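Local coordinates for LbaCas13a H328A (C2c2) (Lachnospiraceae bacterium NK4A179, PDB 5WLH), which binds a CRISPR RNA guide and, as a Cas13a nuclease that cleaves RNA at adenosines, probably uses it to recognise target RNA, at residues Arg273-Glu278 / Asp397-Met402; Lys281-Asp286 / Met402-Arg407. All coordinates share one frame; numbering follows the deposited sequence.

Interaction 1: residues Arg273-Glu278 / Asp397-Met402; sequences RSAEKE and DKMLNM. With nucleotides of chain B.
Glu276 lies across Met399 and Met402 where two helices meet almost at a right angle, their local axes 7.9 Å apart. The Glu276 chain, CG anti to the carbonyl carbon and extended beyond, puts CG 3.5 Å from Met399 O and carries the carboxylate on to the next turn, where OE2 rests 3.5 Å from Met402 CB. OE1 faces Met402 O, two acceptors that do not bond; the hydrogen-bond partner of Glu276 OE1 is His406 ND1. Met399 bends at its second and third torsions, laying CE 3.8 Å from Ala275 CB and beside Glu276 CG. Asp397 is the N-cap of helix 398-417, its OD1 accepting from Met399 N.

Arg273 turns away to the bound RNA. A bend at chi3 (-42°) presents its guanidinium edge to G15 of chain B: NH2 donates almost straight to N7 (3.2 Å, 164°) and NE to O6, though that bond is doubtfully short. NH1 and NH2 together grip OP2 of A14 of chain B, while NH1 also reaches OP2 of A13 of chain B at 2.9 Å. N7 of A14 of chain B lies above one guanidinium face, offset toward its rim. Shortening Arg273 to alanine would probably leave both phosphate oxygens and the Hoogsteen edge of G15 of chain B without this donor. One helix thus sets a buried carboxylate, satisfied by His406, among methionines, and an arginine that probably offsets phosphate charge.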
loop_
_atom_site.group_PDB
_atom_site.type_symbol
_atom_site.label_atom_id
_atom_site.label_comp_id
_atom_site.label_asym_id
_atom_site.label_seq_id
_atom_site.Cartn_x
_atom_site.Cartn_y
_atom_site.Cartn_z
ATOM N N ARG A 273 -16.170 29.880 7.182
ATOM C CA ARG A 273 -15.852 28.507 6.807
ATOM C C ARG A 273 -16.293 27.538 7.891
ATOM O O ARG A 273 -16.888 26.492 7.596
ATOM C CB ARG A 273 -14.353 28.376 6.538
ATOM C CG ARG A 273 -13.940 27.142 5.754
ATOM C CD ARG A 273 -12.416 27.180 5.485
ATOM N NE ARG A 273 -12.023 28.539 5.114
ATOM C CZ ARG A 273 -11.142 29.282 5.778
ATOM N NH1 ARG A 273 -10.496 28.801 6.842
ATOM N NH2 ARG A 273 -10.899 30.523 5.370
ATOM N N SER A 274 -16.024 27.880 9.154
ATOM C CA SER A 274 -16.477 27.037 10.257
ATOM C C SER A 274 -17.994 26.910 10.274
ATOM O O SER A 274 -18.531 25.837 10.568
ATOM C CB SER A 274 -15.974 27.603 11.584
ATOM O OG SER A 274 -14.594 27.309 11.752
ATOM N N ALA A 275 -18.707 27.996 9.977
ATOM C CA ALA A 275 -20.167 27.936 9.995
ATOM C C ALA A 275 -20.695 27.039 8.884
ATOM O O ALA A 275 -21.675 26.304 9.081
ATOM C CB ALA A 275 -20.755 29.342 9.882
ATOM N N GLU A 276 -20.048 27.069 7.714
ATOM C CA GLU A 276 -20.444 26.154 6.652
ATOM C C GLU A 276 -20.207 24.717 7.076
ATOM O O GLU A 276 -21.020 23.832 6.788
ATOM C CB GLU A 276 -19.684 26.477 5.369
ATOM C CG GLU A 276 -20.139 27.805 4.738
ATOM C CD GLU A 276 -19.412 28.123 3.442
ATOM O OE1 GLU A 276 -18.925 27.178 2.787
ATOM O OE2 GLU A 276 -19.333 29.322 3.076
ATOM N N LYS A 277 -19.076 24.471 7.743
ATOM C CA LYS A 277 -18.744 23.127 8.206
ATOM C C LYS A 277 -19.752 22.642 9.243
ATOM O O LYS A 277 -20.222 21.493 9.190
ATOM C CB LYS A 277 -17.334 23.137 8.793
ATOM C CG LYS A 277 -16.840 21.767 9.248
ATOM C CD LYS A 277 -16.733 20.815 8.086
ATOM C CE LYS A 277 -15.591 19.817 8.301
ATOM N NZ LYS A 277 -14.235 20.443 8.264
ATOM N N GLU A 278 -20.096 23.507 10.196
ATOM C CA GLU A 278 -21.145 23.154 11.157
ATOM C C GLU A 278 -22.448 22.821 10.446
ATOM O O GLU A 278 -23.195 21.940 10.882
ATOM C CB GLU A 278 -21.355 24.294 12.153
ATOM C CG GLU A 278 -20.230 24.492 13.167
ATOM C CD GLU A 278 -20.240 23.486 14.321
ATOM O OE1 GLU A 278 -21.092 22.576 14.347
ATOM O OE2 GLU A 278 -19.379 23.617 15.221
ATOM N N ASP A 397 -30.900 25.857 5.065
ATOM C CA ASP A 397 -29.747 26.450 5.727
ATOM C C ASP A 397 -28.829 27.028 4.658
ATOM O O ASP A 397 -28.213 26.279 3.892
ATOM C CB ASP A 397 -29.031 25.403 6.572
ATOM C CG ASP A 397 -27.995 26.002 7.491
ATOM O OD1 ASP A 397 -27.518 27.128 7.229
ATOM O OD2 ASP A 397 -27.652 25.336 8.488
ATOM N N LYS A 398 -28.755 28.361 4.603
ATOM C CA LYS A 398 -27.910 29.032 3.617
ATOM C C LYS A 398 -26.465 28.571 3.721
ATOM O O LYS A 398 -25.778 28.448 2.704
ATOM C CB LYS A 398 -27.978 30.546 3.805
ATOM C CG LYS A 398 -29.399 31.107 3.810
ATOM C CD LYS A 398 -29.563 32.253 2.818
ATOM C CE LYS A 398 -31.004 32.361 2.315
ATOM N NZ LYS A 398 -31.382 31.245 1.389
ATOM N N MET A 399 -25.979 28.335 4.941
ATOM C CA MET A 399 -24.583 27.948 5.096
ATOM C C MET A 399 -24.330 26.543 4.559
ATOM O O MET A 399 -23.199 26.231 4.162
ATOM C CB MET A 399 -24.160 28.060 6.558
ATOM C CG MET A 399 -24.036 29.515 7.043
ATOM S SD MET A 399 -23.293 30.642 5.830
ATOM C CE MET A 399 -21.651 30.881 6.533
ATOM N N LEU A 400 -25.361 25.695 4.535
ATOM C CA LEU A 400 -25.208 24.368 3.949
ATOM C C LEU A 400 -25.149 24.443 2.426
ATOM O O LEU A 400 -24.363 23.732 1.798
ATOM C CB LEU A 400 -26.339 23.446 4.404
ATOM C CG LEU A 400 -26.265 22.020 3.855
ATOM C CD1 LEU A 400 -24.943 21.375 4.254
ATOM C CD2 LEU A 400 -27.443 21.179 4.340
ATOM N N ASN A 401 -25.971 25.294 1.811
ATOM C CA ASN A 401 -25.859 25.499 0.375
ATOM C C ASN A 401 -24.480 26.025 0.007
ATOM O O ASN A 401 -23.896 25.605 -0.994
ATOM C CB ASN A 401 -26.941 26.461 -0.106
ATOM C CG ASN A 401 -28.346 25.913 0.101
ATOM O OD1 ASN A 401 -28.606 24.724 -0.127
ATOM N ND2 ASN A 401 -29.262 26.781 0.537
ATOM N N MET A 402 -23.951 26.947 0.811
ATOM C CA MET A 402 -22.628 27.489 0.550
ATOM C C MET A 402 -21.555 26.432 0.774
ATOM O O MET A 402 -20.572 26.381 0.029
ATOM C CB MET A 402 -22.362 28.708 1.431
ATOM C CG MET A 402 -23.123 29.972 1.025
ATOM S SD MET A 402 -22.774 30.462 -0.678
ATOM C CE MET A 402 -21.037 30.786 -0.562
ATOM P P A B 14 -7.727 31.916 7.326
ATOM O OP1 A B 14 -7.593 33.186 8.080
ATOM O OP2 A B 14 -9.002 31.175 7.423
ATOM O "O5'" A B 14 -7.436 32.161 5.785
ATOM C "C5'" A B 14 -6.293 32.899 5.376
ATOM C "C4'" A B 14 -6.178 32.905 3.877
ATOM O "O4'" A B 14 -6.073 31.548 3.390
ATOM C "C3'" A B 14 -7.368 33.477 3.126
ATOM O "O3'" A B 14 -7.284 34.881 3.031
ATOM C "C2'" A B 14 -7.260 32.809 1.769
ATOM O "O2'" A B 14 -6.255 33.465 1.001
ATOM C "C1'" A B 14 -6.716 31.434 2.145
ATOM N N9 A B 14 -7.748 30.390 2.245
ATOM C C8 A B 14 -8.281 29.870 3.398
ATOM N N7 A B 14 -9.148 28.936 3.156
ATOM C C5 A B 14 -9.177 28.819 1.782
ATOM C C6 A B 14 -9.898 27.984 0.919
ATOM N N6 A B 14 -10.775 27.062 1.352
ATOM N N1 A B 14 -9.691 28.126 -0.407
ATOM C C2 A B 14 -8.815 29.037 -0.845
ATOM N N3 A B 14 -8.077 29.877 -0.119
ATOM C C4 A B 14 -8.307 29.715 1.199
ATOM P P G B 15 -8.575 35.796 3.259
ATOM O OP1 G B 15 -8.037 37.187 3.191
ATOM O OP2 G B 15 -9.320 35.354 4.471
ATOM O "O5'" G B 15 -9.471 35.502 1.991
ATOM C "C5'" G B 15 -9.003 35.854 0.701
ATOM C "C4'" G B 15 -9.766 35.136 -0.374
ATOM O "O4'" G B 15 -9.595 33.704 -0.233
ATOM C "C3'" G B 15 -11.272 35.336 -0.375
ATOM O "O3'" G B 15 -11.623 36.558 -1.006
ATOM C "C2'" G B 15 -11.758 34.107 -1.127
ATOM O "O2'" G B 15 -11.567 34.282 -2.523
ATOM C "C1'" G B 15 -10.770 33.041 -0.642
ATOM N N9 G B 15 -11.309 32.280 0.498
ATOM C C8 G B 15 -11.262 32.643 1.824
ATOM N N7 G B 15 -11.849 31.782 2.615
ATOM C C5 G B 15 -12.311 30.798 1.754
ATOM C C6 G B 15 -13.025 29.612 2.043
ATOM O O6 G B 15 -13.384 29.208 3.155
ATOM N N1 G B 15 -13.316 28.894 0.891
ATOM C C2 G B 15 -12.944 29.265 -0.378
ATOM N N2 G B 15 -13.305 28.437 -1.368
ATOM N N3 G B 15 -12.274 30.373 -0.663
ATOM C C4 G B 15 -11.995 31.090 0.443
ATOM P P A B 13 -8.892 26.731 9.218
ATOM O OP1 A B 13 -9.458 27.553 10.301
ATOM O OP2 A B 13 -9.777 26.255 8.125
ATOM O "O5'" A B 13 -7.760 27.540 8.444
ATOM C "C5'" A B 13 -6.669 28.127 9.141
ATOM C "C4'" A B 13 -5.695 28.754 8.169
ATOM O "O4'" A B 13 -5.155 27.729 7.302
ATOM C "C3'" A B 13 -6.303 29.751 7.204
ATOM O "O3'" A B 13 -6.477 31.032 7.780
ATOM C "C2'" A B 13 -5.329 29.720 6.042
ATOM O "O2'" A B 13 -4.148 30.438 6.376
ATOM C "C1'" A B 13 -4.987 28.237 5.997
ATOM N N9 A B 13 -5.863 27.481 5.086
ATOM C C8 A B 13 -6.885 26.603 5.395
ATOM N N7 A B 13 -7.444 26.060 4.329
ATOM C C5 A B 13 -6.754 26.627 3.262
ATOM C C6 A B 13 -6.871 26.481 1.866
ATOM N N6 A B 13 -7.753 25.677 1.268
ATOM N N1 A B 13 -6.033 27.205 1.100
ATOM C C2 A B 13 -5.135 28.014 1.680
ATOM N N3 A B 13 -4.918 28.229 2.973
ATOM C C4 A B 13 -5.777 27.492 3.713
#

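Interaction 2: residues Lys281-Asp286 / Met402-Arg407; sequences KKFLSD and MFFIHR. With nucleotides of chain B.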
loop_
_atom_site.group_PDB
_atom_site.type_symbol
_atom_site.label_atom_id
_atom_site.label_comp_id
_atom_site.label_asym_id
_atom_site.label_seq_id
_atom_site.Cartn_x
_atom_site.Cartn_y
_atom_site.Cartn_z
ATOM N N LYS A 281 -22.070 19.334 9.195
ATOM C CA LYS A 281 -22.212 18.434 10.339
ATOM C C LYS A 281 -23.680 18.171 10.647
ATOM O O LYS A 281 -24.078 17.032 10.947
ATOM C CB LYS A 281 -21.506 19.044 11.549
ATOM C CG LYS A 281 -21.651 18.239 12.815
ATOM C CD LYS A 281 -20.345 18.294 13.585
ATOM C CE LYS A 281 -20.287 19.485 14.493
ATOM N NZ LYS A 281 -21.287 19.340 15.573
ATOM N N LYS A 282 -24.512 19.209 10.545
ATOM C CA LYS A 282 -25.939 19.024 10.758
ATOM C C LYS A 282 -26.553 18.198 9.637
ATOM O O LYS A 282 -27.414 17.352 9.892
ATOM C CB LYS A 282 -26.648 20.377 10.889
ATOM C CG LYS A 282 -28.172 20.220 10.989
ATOM C CD LYS A 282 -28.837 21.468 11.543
ATOM C CE LYS A 282 -30.356 21.352 11.452
ATOM N NZ LYS A 282 -30.855 21.795 10.120
ATOM N N PHE A 283 -26.105 18.411 8.394
ATOM C CA PHE A 283 -26.537 17.556 7.295
ATOM C C PHE A 283 -26.277 16.087 7.606
ATOM O O PHE A 283 -27.130 15.230 7.355
ATOM C CB PHE A 283 -25.830 17.960 5.995
ATOM C CG PHE A 283 -26.117 17.052 4.828
ATOM C CD1 PHE A 283 -25.326 15.933 4.572
ATOM C CD2 PHE A 283 -27.149 17.335 3.959
ATOM C CE1 PHE A 283 -25.589 15.114 3.498
ATOM C CE2 PHE A 283 -27.414 16.522 2.876
ATOM C CZ PHE A 283 -26.637 15.398 2.643
ATOM N N LEU A 284 -25.071 15.767 8.091
ATOM C CA LEU A 284 -24.745 14.365 8.348
ATOM C C LEU A 284 -25.650 13.779 9.416
ATOM O O LEU A 284 -26.056 12.613 9.332
ATOM C CB LEU A 284 -23.292 14.226 8.781
ATOM C CG LEU A 284 -22.245 14.387 7.695
ATOM C CD1 LEU A 284 -20.875 14.294 8.385
ATOM C CD2 LEU A 284 -22.398 13.327 6.589
ATOM N N SER A 285 -25.985 14.584 10.422
ATOM C CA SER A 285 -26.924 14.148 11.454
ATOM C C SER A 285 -28.322 13.918 10.877
ATOM O O SER A 285 -28.936 12.868 11.101
ATOM C CB SER A 285 -26.954 15.189 12.575
ATOM O OG SER A 285 -27.825 14.793 13.625
ATOM N N ASP A 286 -28.838 14.895 10.126
ATOM C CA ASP A 286 -30.185 14.800 9.568
ATOM C C ASP A 286 -30.300 13.703 8.530
ATOM O O ASP A 286 -31.360 13.073 8.401
ATOM C CB ASP A 286 -30.583 16.133 8.938
ATOM C CG ASP A 286 -30.803 17.204 9.967
ATOM O OD1 ASP A 286 -31.022 16.845 11.145
ATOM O OD2 ASP A 286 -30.748 18.394 9.603
ATOM N N MET A 402 -23.951 26.947 0.811
ATOM C CA MET A 402 -22.628 27.489 0.550
ATOM C C MET A 402 -21.555 26.432 0.774
ATOM O O MET A 402 -20.572 26.381 0.029
ATOM C CB MET A 402 -22.362 28.708 1.431
ATOM C CG MET A 402 -23.123 29.972 1.025
ATOM S SD MET A 402 -22.774 30.462 -0.678
ATOM C CE MET A 402 -21.037 30.786 -0.562
ATOM N N PHE A 403 -21.713 25.588 1.802
ATOM C CA PHE A 403 -20.749 24.506 1.980
ATOM C C PHE A 403 -20.673 23.657 0.722
ATOM O O PHE A 403 -19.588 23.323 0.243
ATOM C CB PHE A 403 -21.118 23.632 3.180
ATOM C CG PHE A 403 -20.122 22.537 3.436
ATOM C CD1 PHE A 403 -18.958 22.807 4.137
ATOM C CD2 PHE A 403 -20.322 21.256 2.925
ATOM C CE1 PHE A 403 -18.013 21.810 4.344
ATOM C CE2 PHE A 403 -19.383 20.250 3.134
ATOM C CZ PHE A 403 -18.233 20.528 3.853
ATOM N N PHE A 404 -21.829 23.299 0.178
ATOM C CA PHE A 404 -21.856 22.453 -0.998
ATOM C C PHE A 404 -21.323 23.196 -2.221
ATOM O O PHE A 404 -20.573 22.626 -3.016
ATOM C CB PHE A 404 -23.283 21.944 -1.226
ATOM C CG PHE A 404 -23.626 20.733 -0.397
ATOM C CD1 PHE A 404 -22.774 19.630 -0.370
ATOM C CD2 PHE A 404 -24.773 20.710 0.386
ATOM C CE1 PHE A 404 -23.081 18.517 0.414
ATOM C CE2 PHE A 404 -25.095 19.590 1.153
ATOM C CZ PHE A 404 -24.241 18.499 1.175
ATOM N N ILE A 405 -21.685 24.470 -2.388
ATOM C CA ILE A 405 -21.158 25.212 -3.534
ATOM C C ILE A 405 -19.635 25.302 -3.459
ATOM O O ILE A 405 -18.940 25.186 -4.478
ATOM C CB ILE A 405 -21.811 26.601 -3.618
ATOM C CG1 ILE A 405 -23.270 26.445 -4.053
ATOM C CG2 ILE A 405 -21.069 27.494 -4.636
ATOM C CD1 ILE A 405 -24.111 27.641 -3.780
ATOM N N HIS A 406 -19.094 25.468 -2.252
ATOM C CA HIS A 406 -17.642 25.456 -2.082
ATOM C C HIS A 406 -17.047 24.089 -2.401
ATOM O O HIS A 406 -15.962 24.011 -2.994
ATOM C CB HIS A 406 -17.269 25.879 -0.666
ATOM C CG HIS A 406 -17.222 27.365 -0.483
ATOM N ND1 HIS A 406 -17.860 28.009 0.555
ATOM C CD2 HIS A 406 -16.619 28.334 -1.214
ATOM C CE1 HIS A 406 -17.650 29.311 0.456
ATOM N NE2 HIS A 406 -16.895 29.534 -0.606
ATOM N N ARG A 407 -17.715 22.999 -1.979
ATOM C CA ARG A 407 -17.279 21.661 -2.383
ATOM C C ARG A 407 -17.288 21.516 -3.899
ATOM O O ARG A 407 -16.364 20.933 -4.479
ATOM C CB ARG A 407 -18.179 20.569 -1.777
ATOM C CG ARG A 407 -18.110 20.403 -0.273
ATOM C CD ARG A 407 -16.695 20.110 0.217
ATOM N NE ARG A 407 -16.101 18.938 -0.427
ATOM C CZ ARG A 407 -14.816 18.633 -0.309
ATOM N NH1 ARG A 407 -14.029 19.412 0.433
ATOM N NH2 ARG A 407 -14.328 17.557 -0.909
ATOM P P G B 15 -8.575 35.796 3.259
ATOM O OP1 G B 15 -8.037 37.187 3.191
ATOM O OP2 G B 15 -9.320 35.354 4.471
ATOM O "O5'" G B 15 -9.471 35.502 1.991
ATOM C "C5'" G B 15 -9.003 35.854 0.701
ATOM C "C4'" G B 15 -9.766 35.136 -0.374
ATOM O "O4'" G B 15 -9.595 33.704 -0.233
ATOM C "C3'" G B 15 -11.272 35.336 -0.375
ATOM O "O3'" G B 15 -11.623 36.558 -1.006
ATOM C "C2'" G B 15 -11.758 34.107 -1.127
ATOM O "O2'" G B 15 -11.567 34.282 -2.523
ATOM C "C1'" G B 15 -10.770 33.041 -0.642
ATOM N N9 G B 15 -11.309 32.280 0.498
ATOM C C8 G B 15 -11.262 32.643 1.824
ATOM N N7 G B 15 -11.849 31.782 2.615
ATOM C C5 G B 15 -12.311 30.798 1.754
ATOM C C6 G B 15 -13.025 29.612 2.043
ATOM O O6 G B 15 -13.384 29.208 3.155
ATOM N N1 G B 15 -13.316 28.894 0.891
ATOM C C2 G B 15 -12.944 29.265 -0.378
ATOM N N2 G B 15 -13.305 28.437 -1.368
ATOM N N3 G B 15 -12.274 30.373 -0.663
ATOM C C4 G B 15 -11.995 31.090 0.443
#
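A T-shaped aromatic pair, Phe283 with Phe404, fastens helix 268-287 to helix 398-417 inside the helical bundle that lies against the guide RNA. The edge of Phe404 drives into the face of Phe283: CZ sits 4.0 Å above that ring, over its centre, and is 4.1 Å from Phe283 CE2. The planes stand at 85° with the centroids 5.3 Å apart. Phe283 has CG anti to its own backbone N (chi1 175°), which swings the ring out to receive the edge. Around the pair, Met302 and Leu305 of helix 292-311 touch Phe404, and Ile444 of helix 429-458 touches Phe283; Phe280 and Tyr287 also meet the Phe283 ring, and both phenylalanines are buried.

Two residues further along, His406 belongs to another side of helix 398-417 and meets RNA. Guanine G15 of chain B has N1 3.8 Å above the imidazole plane, offset toward the rim, and its N2 lies 3.3 Å from His406 CD2. Arg407 NH2 forms a salt bridge with a phosphate of the bound RNA. The edge-to-face pair is a common way of packing helix on helix, here in what is probably the Helical-1 domain of Cas13a, which contacts the crRNA.

Overall arrangement
Interactions 1 and 2 are successive places on one helix pair, their centres about 6 Å apart. Along the chain, 273-278 and 281-286 come first, both on helix 268-287, and 397-402 and 402-407 follow on helix 398-417, more than a hundred largely helical residues later; Met402 belongs to both contacts. They are stitched together by a probable hydrogen bond between Glu276 OE1 and His406 ND1 and by Leu400 packing on Phe283. Interaction 1 and the His406 side of interaction 2 both reach G15 of chain B, which suggests that the two helices, packed on each other, present a shared RNA-contacting surface, consistent with holding the bound pre-crRNA.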